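Clavulanic acid biosynthesis oligopeptide binding protein 2 (Streptomyces clavuligerus, PDB 2WOL) probably binds oligopeptides as an extracellular solute-binding protein and belongs to the biosynthetic pathway of the beta-lactamase inhibitor clavulanic acid. Local coordinates at residues Y52-W57 against F548-I553; T138-L143 against D184-Q189; F180-H185 against A455-E460; A492-T497 against E508-V513. All coordinates share one frame; numbering follows the deposited sequence.

Interaction 1: Y52-W57 against F548-I553; sequences YYVWVW and FGLYDI
Val54 swings CG1 opposite its backbone N (chi1 179°), while Phe548 holds CG opposite its own carbonyl carbon (chi1 -71°); together these rotations bring a methyl group to the rim of a phenyl ring. Val54 CG1 lies 3.9 Å from Phe548 CD2 and close to the ring plane, so the methyl meets an edge rather than the pi face. The adjoining rim carbon is served by the same helix one turn on, where Trp57 CB stands 4.1 Å from Phe548 CE2. Leu550 approaches Val54 from another side and at a slant, its CD1 lying 3.8 Å from Val54 CG1. That same branch also comes within 4.1 Å of Trp55 CA, which places it against the helix backbone itself. The two indoles take little part: Trp55 and Trp57 touch chiefly through their inner atoms and send their rings elsewhere, Trp57 NE1 giving its hydrogen bond to the carbonyl of Thr51. Between Phe548 and Leu550 the chain turns through Gly549, whose positive phi suits glycine. Leu58 extends the apolar surface of helix 54-63 under both Phe548 and Leu550, and a salt bridge from Asp552 to Arg61 ties the same two parts of the chain together. A glycerol lies about 3 Å from the Phe548 side chain. The contact illustrates how the first helix of a long chain can be seated against its last strands: the side chains meet one another through carbon atoms alone, which implies that shape and burial hold them here, while directional bonding is left to residues at the margin.

Interaction 2: T138-L143 against D184-Q189; sequences TYLIPL and DHLMAQ
Leu186 works as a two-pronged wedge set against Tyr139, Leu140 and Leu143. Its CD1 prong touches both leucines, lying 3.5 Å from Leu143 CD1, a close approach for two methyl carbons, and 4.0 Å from Leu140 CD2. The other prong, CD2, rests 3.9 Å from Tyr139 CB, oblique to the phenol ring. Leu140 and Leu186 run past each other in opposite directions, whereas Leu143 meets Leu186 at a slant. Leu140 CD2 has a second neighbour 3.7 Å away in Met187 CE. The thioether can get there because it doubles back: CB of Met187 heads off from the contact, but bends at chi2 (-58°) and chi3 (95°) return the terminal methyl. Two short helices, 140-144 and 183-186, are thus apposed through an apolar seam, and a type I beta turn runs from Leu186 to Gln189, with Leu186 and Met187 occupying its first two positions. Both helices belong to the fold of the family 5 extracellular solute-binding proteins, and longer elements of that fold back the seam. Leu140 is backed by Val124 of helix 117-127 and Met187 by Tyr101 of strand 98-102. The hydroxyl of Tyr139 is hydrogen-bonded to Asp456, and its ring meets Phe457 edge-to-face, which steadies the residue at its far end. Farther out, Thr177 OG1 bonds to the carbonyl of Pro142, and Asp184 OD1 is gripped by both Tyr101 OH and the backbone N of Gly90.

Interaction 3: F180-H185 against A455-E460; sequences FSDFDH and ADFPTE
His185 can be traced outward from CB, which packs 3.9 Å from Phe457 CB and equally close to the CD1 corner of that phenyl ring. Beyond it the imidazole lies beside Pro458, whose CD is 3.7 Å from His185 ND1; the polar partner of this nitrogen is the hydroxyl of Tyr70. The far part of the ring, CD2, CE1 and NE2, slides beneath Thr459, and Thr459 CG2 sits 3.5 Å from the ring centroid, 24° off the normal, a CH-pi contact over one face. With chi1 at 65° Thr459 OG1 stands between its backbone N and carbonyl carbon, and from there it donates a 2.7 Å hydrogen bond to Asp182 OD2, arriving from well above the carboxylate plane. The same OG1 caps helix 460-468 by accepting from Gly462 N, so one hydroxyl joins two segments and a helix start. Ser181 OG grips the other oxygen, Asp182 OD1, which should help fix the carboxylate. Asp182 OD2 also faces the edge of the Phe457 ring, and Phe457 CZ meets Phe180 CZ at 4.1 Å. In the fold, the turn that opens helix 183-186, backed through Phe183 by strand 98-102, is here joined to the loop between strand 448-453 and helix 460-468.

Interaction 4: A492-T497 against E508-V513; sequences ALIDET and ELWRAV
Thr497 stands crosswise to Trp510, planting its methyl on the face of the indole. Thr497 CG2 is 3.6 Å from the centroid of the five-membered ring and 14° off its normal, a CH-pi contact displaced toward NE1. The partner branch is held by its own helix: at chi1 71°, OG1 donates a 2.7 Å hydrogen bond to the backbone carbonyl O of Ile494, in the carbonyl plane and on a lone pair, which fixes the rotation of the whole side chain. A water completes the polar rim. It donates to Thr497 OG1 at 2.8 Å and, lying in the indole plane at the ring edge, accepts from Trp510 NE1 at 3.0 Å, so both polar groups are satisfied by a bridge where a direct bond would have a poor angle. Ile494 slants across the benzo end of the same indole, with CG1 3.8 Å from Trp510 CH2. Along the seam Leu493 and Val513 lie alongside with their tips pointing opposite ways, and Leu493 CB comes within 3.5 Å of Val513 CG2. At the rim the extended chain of Glu496 passes athwart Leu509 and covers its two methyls, Glu496 OE1 being 3.7 Å from Leu509 CD2. Tyr461 and Leu464 of helix 460-468 pack against the inner residues Ile494, Trp510 and Val513. Segments 492-497 and 508-513 run at 162° to each other, and their parent helices 488-499 and 503-520, linked by a very short connection, form an antiparallel alpha-alpha hairpin.

In the fold
Interactions 2 and 3 share helix 183-186 and lie about 8 Å apart between centres. The centre of interaction 1 is 16 to 18 Å from theirs; the segments 52-57, 138-143 and 455-460 converge where the hydroxyls of Tyr52 and Tyr139 both meet Asp456. Interaction 4, about 14 Å from interaction 3 between centres, joins it through packing of Glu460 on Trp510. In sequence, interaction 1 encloses the other three, with interaction 4 coming after 2 and 3. Helix 54-63 is thereby coupled to the C-terminal segment 548-553, and the start of helix 183-186 to the loop 455-460; glycerols beside interactions 1 to 3 are consistent with a nearby pocket, perhaps the ligand cleft.

Interaction 1: Y52-W57 against F548-I553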
# COMPACT_ATOMS: atom_id res chain seq x y z
N TYR A 52 -4.34 0.47 -8.96
CA TYR A 52 -3.19 0.45 -8.05
C TYR A 52 -3.28 1.60 -7.05
O TYR A 52 -2.26 2.02 -6.49
CB TYR A 52 -1.87 0.53 -8.83
CG TYR A 52 -0.86 -0.52 -8.41
CD1 TYR A 52 -0.28 -1.37 -9.36
CD2 TYR A 52 -0.51 -0.70 -7.08
CE1 TYR A 52 0.63 -2.35 -8.99
CE2 TYR A 52 0.40 -1.69 -6.69
CZ TYR A 52 0.96 -2.51 -7.65
OH TYR A 52 1.86 -3.48 -7.29
N TYR A 53 -4.50 2.13 -6.84
CA TYR A 53 -4.74 3.14 -5.81
C TYR A 53 -5.24 2.45 -4.55
O TYR A 53 -6.21 1.69 -4.60
CB TYR A 53 -5.81 4.14 -6.24
CG TYR A 53 -5.42 5.18 -7.27
CD1 TYR A 53 -4.11 5.31 -7.74
CD2 TYR A 53 -6.39 6.06 -7.77
CE1 TYR A 53 -3.78 6.29 -8.69
CE2 TYR A 53 -6.07 7.04 -8.71
CZ TYR A 53 -4.77 7.14 -9.16
OH TYR A 53 -4.47 8.11 -10.09
N VAL A 54 -4.59 2.73 -3.42
CA VAL A 54 -4.99 2.15 -2.14
C VAL A 54 -6.47 2.44 -1.84
O VAL A 54 -7.20 1.55 -1.41
CB VAL A 54 -4.10 2.62 -0.96
CG1 VAL A 54 -4.57 2.00 0.35
CG2 VAL A 54 -2.64 2.25 -1.21
N TRP A 55 -6.90 3.67 -2.12
CA TRP A 55 -8.28 4.07 -1.83
C TRP A 55 -9.30 3.42 -2.77
O TRP A 55 -10.47 3.30 -2.42
CB TRP A 55 -8.43 5.59 -1.77
CG TRP A 55 -8.19 6.33 -3.06
CD1 TRP A 55 -7.01 6.87 -3.50
CD2 TRP A 55 -9.18 6.68 -4.04
NE1 TRP A 55 -7.19 7.51 -4.70
CE2 TRP A 55 -8.52 7.41 -5.06
CE3 TRP A 55 -10.55 6.44 -4.17
CZ2 TRP A 55 -9.19 7.91 -6.18
CZ3 TRP A 55 -11.22 6.94 -5.29
CH2 TRP A 55 -10.54 7.66 -6.28
N VAL A 56 -8.86 3.01 -3.95
CA VAL A 56 -9.74 2.26 -4.85
C VAL A 56 -9.79 0.79 -4.41
O VAL A 56 -10.85 0.16 -4.50
CB VAL A 56 -9.34 2.42 -6.33
CG1 VAL A 56 -10.30 1.62 -7.23
CG2 VAL A 56 -9.37 3.89 -6.74
N TRP A 57 -8.68 0.25 -3.91
CA TRP A 57 -8.72 -1.08 -3.28
C TRP A 57 -9.73 -1.07 -2.13
O TRP A 57 -10.50 -2.01 -1.95
CB TRP A 57 -7.35 -1.51 -2.76
CG TRP A 57 -6.29 -1.63 -3.81
CD1 TRP A 57 -6.48 -1.75 -5.16
CD2 TRP A 57 -4.87 -1.63 -3.60
NE1 TRP A 57 -5.26 -1.83 -5.80
CE2 TRP A 57 -4.26 -1.77 -4.87
CE3 TRP A 57 -4.05 -1.54 -2.46
CZ2 TRP A 57 -2.87 -1.81 -5.03
CZ3 TRP A 57 -2.66 -1.59 -2.62
CH2 TRP A 57 -2.09 -1.72 -3.91
N PHE A 548 -4.91 -0.86 5.78
CA PHE A 548 -4.99 0.22 4.80
C PHE A 548 -4.44 1.56 5.29
O PHE A 548 -3.96 2.37 4.48
CB PHE A 548 -6.45 0.43 4.36
CG PHE A 548 -7.01 -0.67 3.50
CD1 PHE A 548 -7.56 -1.81 4.08
CD2 PHE A 548 -7.01 -0.55 2.12
CE1 PHE A 548 -8.09 -2.83 3.29
CE2 PHE A 548 -7.54 -1.56 1.32
CZ PHE A 548 -8.08 -2.70 1.90
N GLY A 549 -4.52 1.81 6.60
CA GLY A 549 -4.19 3.13 7.15
C GLY A 549 -5.25 4.16 6.81
O GLY A 549 -5.05 5.36 7.00
N LEU A 550 -6.39 3.67 6.31
CA LEU A 550 -7.53 4.47 5.89
C LEU A 550 -8.78 3.90 6.56
O LEU A 550 -8.82 2.72 6.89
CB LEU A 550 -7.72 4.37 4.37
CG LEU A 550 -6.61 4.84 3.43
CD1 LEU A 550 -6.91 4.47 1.99
CD2 LEU A 550 -6.39 6.33 3.55
N TYR A 551 -9.80 4.73 6.74
CA TYR A 551 -11.08 4.26 7.25
C TYR A 551 -11.65 3.15 6.37
O TYR A 551 -11.56 3.22 5.14
CB TYR A 551 -12.10 5.39 7.27
CG TYR A 551 -11.85 6.51 8.27
CD1 TYR A 551 -12.16 7.83 7.94
CD2 TYR A 551 -11.34 6.25 9.54
CE1 TYR A 551 -11.97 8.86 8.85
CE2 TYR A 551 -11.12 7.27 10.45
CZ TYR A 551 -11.45 8.57 10.10
OH TYR A 551 -11.26 9.61 10.99
N ASP A 552 -12.26 2.14 6.99
CA ASP A 552 -12.92 1.09 6.22
C ASP A 552 -14.29 1.57 5.78
O ASP A 552 -15.29 1.38 6.47
CB ASP A 552 -13.02 -0.21 7.01
CG ASP A 552 -13.36 -1.40 6.14
OD1 ASP A 552 -13.22 -1.31 4.90
OD2 ASP A 552 -13.76 -2.45 6.70
N ILE A 553 -14.32 2.22 4.62
CA ILE A 553 -15.53 2.80 4.05
C ILE A 553 -16.71 1.84 4.06
O ILE A 553 -17.82 2.22 4.40
CB ILE A 553 -15.27 3.29 2.60
CG1 ILE A 553 -14.10 4.28 2.55
CG2 ILE A 553 -16.55 3.85 1.96
CD1 ILE A 553 -14.29 5.56 3.35

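Interaction 2: T138-L143 against D184-Q189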
# COMPACT_ATOMS: atom_id res chain seq x y z
N THR A 138 0.88 -7.46 -10.15
CA THR A 138 1.23 -8.62 -10.98
C THR A 138 2.00 -9.68 -10.20
O THR A 138 2.69 -10.52 -10.80
CB THR A 138 2.04 -8.19 -12.22
OG1 THR A 138 3.21 -7.48 -11.80
CG2 THR A 138 1.20 -7.31 -13.14
N TYR A 139 1.89 -9.66 -8.88
CA TYR A 139 2.50 -10.68 -8.02
C TYR A 139 2.16 -12.11 -8.45
O TYR A 139 2.98 -13.02 -8.30
CB TYR A 139 2.07 -10.48 -6.57
CG TYR A 139 2.57 -9.19 -5.98
CD1 TYR A 139 1.76 -8.06 -5.93
CD2 TYR A 139 3.86 -9.10 -5.47
CE1 TYR A 139 2.22 -6.87 -5.39
CE2 TYR A 139 4.34 -7.92 -4.92
CZ TYR A 139 3.51 -6.80 -4.89
OH TYR A 139 3.98 -5.63 -4.35
N LEU A 140 0.96 -12.30 -8.98
CA LEU A 140 0.50 -13.64 -9.36
C LEU A 140 1.25 -14.24 -10.55
O LEU A 140 1.33 -15.47 -10.67
CB LEU A 140 -1.01 -13.63 -9.63
CG LEU A 140 -1.87 -13.45 -8.38
CD1 LEU A 140 -3.28 -13.01 -8.75
CD2 LEU A 140 -1.88 -14.71 -7.53
N ILE A 141 1.79 -13.40 -11.42
CA ILE A 141 2.40 -13.86 -12.67
C ILE A 141 3.61 -14.79 -12.43
O ILE A 141 3.58 -15.94 -12.88
CB ILE A 141 2.71 -12.70 -13.66
CG1 ILE A 141 1.40 -12.03 -14.11
CG2 ILE A 141 3.52 -13.20 -14.86
CD1 ILE A 141 1.57 -10.84 -15.06
N PRO A 142 4.66 -14.33 -11.72
CA PRO A 142 5.77 -15.28 -11.49
C PRO A 142 5.40 -16.51 -10.66
O PRO A 142 6.03 -17.56 -10.80
CB PRO A 142 6.82 -14.43 -10.75
CG PRO A 142 6.08 -13.26 -10.22
CD PRO A 142 4.94 -13.00 -11.15
N LEU A 143 4.38 -16.38 -9.81
CA LEU A 143 3.96 -17.49 -8.97
C LEU A 143 3.19 -18.57 -9.73
O LEU A 143 3.12 -19.72 -9.28
CB LEU A 143 3.12 -16.99 -7.79
CG LEU A 143 3.86 -16.23 -6.69
CD1 LEU A 143 2.86 -15.63 -5.72
CD2 LEU A 143 4.85 -17.12 -5.96
N ASP A 184 -2.85 -16.07 0.86
CA ASP A 184 -4.17 -15.57 1.24
C ASP A 184 -4.28 -14.06 1.01
O ASP A 184 -5.36 -13.54 0.70
CB ASP A 184 -4.48 -15.86 2.72
CG ASP A 184 -5.10 -17.24 2.95
OD1 ASP A 184 -5.53 -17.93 1.99
OD2 ASP A 184 -5.18 -17.62 4.14
N HIS A 185 -3.16 -13.35 1.17
CA HIS A 185 -3.12 -11.91 0.93
C HIS A 185 -3.34 -11.57 -0.53
O HIS A 185 -4.07 -10.63 -0.85
CB HIS A 185 -1.79 -11.32 1.41
CG HIS A 185 -1.64 -11.30 2.89
ND1 HIS A 185 -2.05 -10.24 3.67
CD2 HIS A 185 -1.14 -12.22 3.75
CE1 HIS A 185 -1.81 -10.50 4.94
NE2 HIS A 185 -1.25 -11.70 5.02
N LEU A 186 -2.73 -12.36 -1.41
CA LEU A 186 -2.92 -12.17 -2.85
C LEU A 186 -4.36 -12.44 -3.24
O LEU A 186 -4.90 -11.78 -4.13
CB LEU A 186 -1.95 -13.03 -3.65
CG LEU A 186 -0.45 -12.85 -3.40
CD1 LEU A 186 0.35 -13.63 -4.43
CD2 LEU A 186 -0.01 -11.38 -3.38
N MET A 187 -5.00 -13.38 -2.56
CA MET A 187 -6.39 -13.72 -2.83
C MET A 187 -7.37 -12.71 -2.24
O MET A 187 -8.58 -12.81 -2.47
CB MET A 187 -6.71 -15.14 -2.35
CG MET A 187 -6.01 -16.24 -3.14
SD MET A 187 -6.38 -16.22 -4.91
CE MET A 187 -5.02 -15.30 -5.60
N ALA A 188 -6.85 -11.73 -1.50
CA ALA A 188 -7.65 -10.67 -0.90
C ALA A 188 -7.61 -9.39 -1.72
O ALA A 188 -8.26 -8.40 -1.37
CB ALA A 188 -7.19 -10.40 0.54
N GLN A 189 -6.86 -9.41 -2.82
CA GLN A 189 -6.68 -8.24 -3.67
C GLN A 189 -7.73 -8.21 -4.79
O GLN A 189 -8.12 -9.27 -5.28
CB GLN A 189 -5.25 -8.19 -4.23
CG GLN A 189 -4.15 -8.34 -3.15
CD GLN A 189 -4.31 -7.40 -1.96
OE1 GLN A 189 -4.09 -7.79 -0.80
NE2 GLN A 189 -4.68 -6.16 -2.24

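Interaction 3: F180-H185 against A455-E460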
# COMPACT_ATOMS: atom_id res chain seq x y z
N PHE A 180 5.02 -19.90 -1.17
CA PHE A 180 4.63 -18.52 -0.92
C PHE A 180 3.70 -18.43 0.29
O PHE A 180 2.49 -18.65 0.18
CB PHE A 180 4.00 -17.88 -2.16
CG PHE A 180 3.91 -16.38 -2.08
CD1 PHE A 180 5.04 -15.60 -2.30
CD2 PHE A 180 2.72 -15.75 -1.75
CE1 PHE A 180 4.99 -14.22 -2.20
CE2 PHE A 180 2.65 -14.37 -1.65
CZ PHE A 180 3.79 -13.60 -1.88
N SER A 181 4.28 -18.08 1.43
CA SER A 181 3.58 -18.04 2.71
C SER A 181 2.36 -17.11 2.72
O SER A 181 1.40 -17.35 3.45
CB SER A 181 4.54 -17.64 3.84
OG SER A 181 5.13 -16.37 3.59
N ASP A 182 2.41 -16.07 1.89
CA ASP A 182 1.43 -14.98 1.97
C ASP A 182 0.30 -15.05 0.93
O ASP A 182 -0.31 -14.03 0.61
CB ASP A 182 2.15 -13.63 1.88
CG ASP A 182 3.14 -13.41 3.03
OD1 ASP A 182 3.13 -14.19 4.01
OD2 ASP A 182 3.92 -12.44 2.94
N PHE A 183 0.00 -16.25 0.43
CA PHE A 183 -0.95 -16.36 -0.68
C PHE A 183 -2.38 -15.88 -0.38
O PHE A 183 -3.04 -15.31 -1.25
CB PHE A 183 -0.95 -17.77 -1.28
CG PHE A 183 -1.49 -17.82 -2.69
CD1 PHE A 183 -0.72 -17.37 -3.76
CD2 PHE A 183 -2.76 -18.32 -2.94
CE1 PHE A 183 -1.21 -17.41 -5.05
CE2 PHE A 183 -3.26 -18.38 -4.24
CZ PHE A 183 -2.48 -17.92 -5.29
N ASP A 184 -2.85 -16.07 0.86
CA ASP A 184 -4.17 -15.57 1.24
C ASP A 184 -4.28 -14.06 1.01
O ASP A 184 -5.36 -13.54 0.70
CB ASP A 184 -4.48 -15.86 2.72
CG ASP A 184 -5.10 -17.24 2.95
OD1 ASP A 184 -5.53 -17.93 1.99
OD2 ASP A 184 -5.18 -17.62 4.14
N HIS A 185 -3.16 -13.35 1.17
CA HIS A 185 -3.12 -11.91 0.93
C HIS A 185 -3.34 -11.57 -0.53
O HIS A 185 -4.07 -10.63 -0.85
CB HIS A 185 -1.79 -11.32 1.41
CG HIS A 185 -1.64 -11.30 2.89
ND1 HIS A 185 -2.05 -10.24 3.67
CD2 HIS A 185 -1.14 -12.22 3.75
CE1 HIS A 185 -1.81 -10.50 4.94
NE2 HIS A 185 -1.25 -11.70 5.02
N ALA A 455 3.57 -1.07 1.54
CA ALA A 455 3.39 -2.43 1.05
C ALA A 455 2.05 -2.61 0.34
O ALA A 455 1.07 -1.97 0.70
CB ALA A 455 3.51 -3.41 2.19
N ASP A 456 2.03 -3.49 -0.65
CA ASP A 456 0.79 -3.83 -1.35
C ASP A 456 -0.06 -4.84 -0.58
O ASP A 456 -1.23 -5.06 -0.90
CB ASP A 456 1.09 -4.33 -2.76
CG ASP A 456 1.65 -3.25 -3.66
OD1 ASP A 456 1.39 -2.05 -3.40
OD2 ASP A 456 2.36 -3.58 -4.63
N PHE A 457 0.55 -5.45 0.43
CA PHE A 457 -0.15 -6.30 1.41
C PHE A 457 0.64 -6.29 2.73
O PHE A 457 1.87 -6.20 2.71
CB PHE A 457 -0.44 -7.72 0.88
CG PHE A 457 0.72 -8.38 0.18
CD1 PHE A 457 1.53 -9.30 0.86
CD2 PHE A 457 0.99 -8.12 -1.16
CE1 PHE A 457 2.60 -9.92 0.22
CE2 PHE A 457 2.05 -8.73 -1.81
CZ PHE A 457 2.86 -9.64 -1.12
N PRO A 458 -0.07 -6.33 3.88
CA PRO A 458 0.57 -6.07 5.18
C PRO A 458 1.37 -7.24 5.77
O PRO A 458 1.02 -7.77 6.83
CB PRO A 458 -0.61 -5.70 6.08
CG PRO A 458 -1.75 -6.47 5.52
CD PRO A 458 -1.52 -6.56 4.03
N THR A 459 2.43 -7.63 5.07
CA THR A 459 3.35 -8.65 5.55
C THR A 459 4.78 -8.18 5.33
O THR A 459 5.02 -7.22 4.58
CB THR A 459 3.20 -10.00 4.82
OG1 THR A 459 3.56 -9.85 3.44
CG2 THR A 459 1.77 -10.54 4.92
N GLU A 460 5.72 -8.86 5.98
CA GLU A 460 7.13 -8.56 5.80
C GLU A 460 7.58 -8.72 4.35
O GLU A 460 8.36 -7.91 3.84
CB GLU A 460 8.00 -9.41 6.73
CG GLU A 460 7.91 -9.03 8.20
CD GLU A 460 6.78 -9.72 8.94
OE1 GLU A 460 5.85 -10.24 8.29
OE2 GLU A 460 6.83 -9.76 10.18

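Interaction 4: A492-T497 against E508-V513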
# COMPACT_ATOMS: atom_id res chain seq x y z
N ALA A 492 18.26 -15.54 -0.24
CA ALA A 492 18.09 -16.87 0.35
C ALA A 492 17.26 -16.82 1.63
O ALA A 492 16.39 -17.67 1.82
CB ALA A 492 19.45 -17.51 0.62
N LEU A 493 17.52 -15.83 2.48
CA LEU A 493 16.74 -15.66 3.70
C LEU A 493 15.27 -15.39 3.39
O LEU A 493 14.38 -15.97 4.03
CB LEU A 493 17.30 -14.53 4.57
CG LEU A 493 18.57 -14.81 5.39
CD1 LEU A 493 19.11 -13.52 5.97
CD2 LEU A 493 18.32 -15.83 6.50
N ILE A 494 15.02 -14.53 2.40
CA ILE A 494 13.66 -14.25 1.94
C ILE A 494 12.98 -15.55 1.47
O ILE A 494 11.86 -15.85 1.88
CB ILE A 494 13.63 -13.15 0.84
CG1 ILE A 494 14.02 -11.79 1.44
CG2 ILE A 494 12.25 -13.08 0.17
CD1 ILE A 494 14.15 -10.67 0.43
N ASP A 495 13.69 -16.32 0.64
CA ASP A 495 13.17 -17.61 0.19
C ASP A 495 12.83 -18.52 1.38
O ASP A 495 11.80 -19.18 1.37
CB ASP A 495 14.18 -18.30 -0.74
CG ASP A 495 14.22 -17.66 -2.13
OD1 ASP A 495 13.33 -16.85 -2.46
OD2 ASP A 495 15.16 -17.98 -2.89
N GLU A 496 13.69 -18.52 2.40
CA GLU A 496 13.43 -19.35 3.58
C GLU A 496 12.14 -18.97 4.31
O GLU A 496 11.37 -19.85 4.70
CB GLU A 496 14.62 -19.35 4.55
CG GLU A 496 14.51 -20.44 5.61
CD GLU A 496 15.73 -20.54 6.51
OE1 GLU A 496 16.80 -19.98 6.17
OE2 GLU A 496 15.62 -21.20 7.57
N THR A 497 11.89 -17.67 4.47
CA THR A 497 10.66 -17.21 5.13
C THR A 497 9.42 -17.75 4.42
O THR A 497 8.44 -18.12 5.06
CB THR A 497 10.56 -15.66 5.22
OG1 THR A 497 10.31 -15.10 3.92
CG2 THR A 497 11.81 -15.04 5.83
N GLU A 508 11.83 -14.13 12.98
CA GLU A 508 13.26 -14.07 13.27
C GLU A 508 14.11 -14.03 12.01
O GLU A 508 15.12 -13.33 11.95
CB GLU A 508 13.70 -15.23 14.17
CG GLU A 508 13.32 -15.07 15.64
CD GLU A 508 13.78 -13.74 16.23
OE1 GLU A 508 14.99 -13.44 16.20
OE2 GLU A 508 12.91 -12.98 16.71
N LEU A 509 13.70 -14.78 10.99
CA LEU A 509 14.36 -14.74 9.69
C LEU A 509 14.24 -13.34 9.08
O LEU A 509 15.21 -12.82 8.54
CB LEU A 509 13.79 -15.79 8.75
CG LEU A 509 14.17 -17.25 9.05
CD1 LEU A 509 13.21 -18.19 8.33
CD2 LEU A 509 15.62 -17.55 8.67
N TRP A 510 13.05 -12.75 9.17
CA TRP A 510 12.84 -11.40 8.64
C TRP A 510 13.67 -10.35 9.36
O TRP A 510 14.14 -9.39 8.74
CB TRP A 510 11.36 -11.03 8.64
CG TRP A 510 10.64 -11.55 7.43
CD1 TRP A 510 9.64 -12.48 7.41
CD2 TRP A 510 10.88 -11.19 6.07
NE1 TRP A 510 9.23 -12.71 6.12
CE2 TRP A 510 9.98 -11.93 5.27
CE3 TRP A 510 11.76 -10.29 5.43
CZ2 TRP A 510 9.93 -11.81 3.88
CZ3 TRP A 510 11.71 -10.18 4.05
CH2 TRP A 510 10.81 -10.93 3.29
N ARG A 511 13.86 -10.53 10.66
CA ARG A 511 14.73 -9.66 11.44
C ARG A 511 16.18 -9.74 10.97
O ARG A 511 16.87 -8.72 10.92
CB ARG A 511 14.63 -9.97 12.94
CG ARG A 511 13.33 -9.49 13.53
CD ARG A 511 13.16 -9.91 14.97
NE ARG A 511 11.99 -9.22 15.51
CZ ARG A 511 11.39 -9.52 16.66
NH1 ARG A 511 11.83 -10.52 17.41
NH2 ARG A 511 10.34 -8.81 17.05
N ALA A 512 16.63 -10.94 10.61
CA ALA A 512 17.95 -11.12 10.03
C ALA A 512 18.07 -10.43 8.67
O ALA A 512 19.10 -9.82 8.37
CB ALA A 512 18.30 -12.60 9.92
N VAL A 513 17.03 -10.54 7.85
CA VAL A 513 17.00 -9.82 6.57
C VAL A 513 17.16 -8.32 6.78
O VAL A 513 18.01 -7.69 6.15
CB VAL A 513 15.70 -10.09 5.76
CG1 VAL A 513 15.66 -9.24 4.49
CG2 VAL A 513 15.59 -11.57 5.41
O HOH W 1 7.56 -14.46 4.28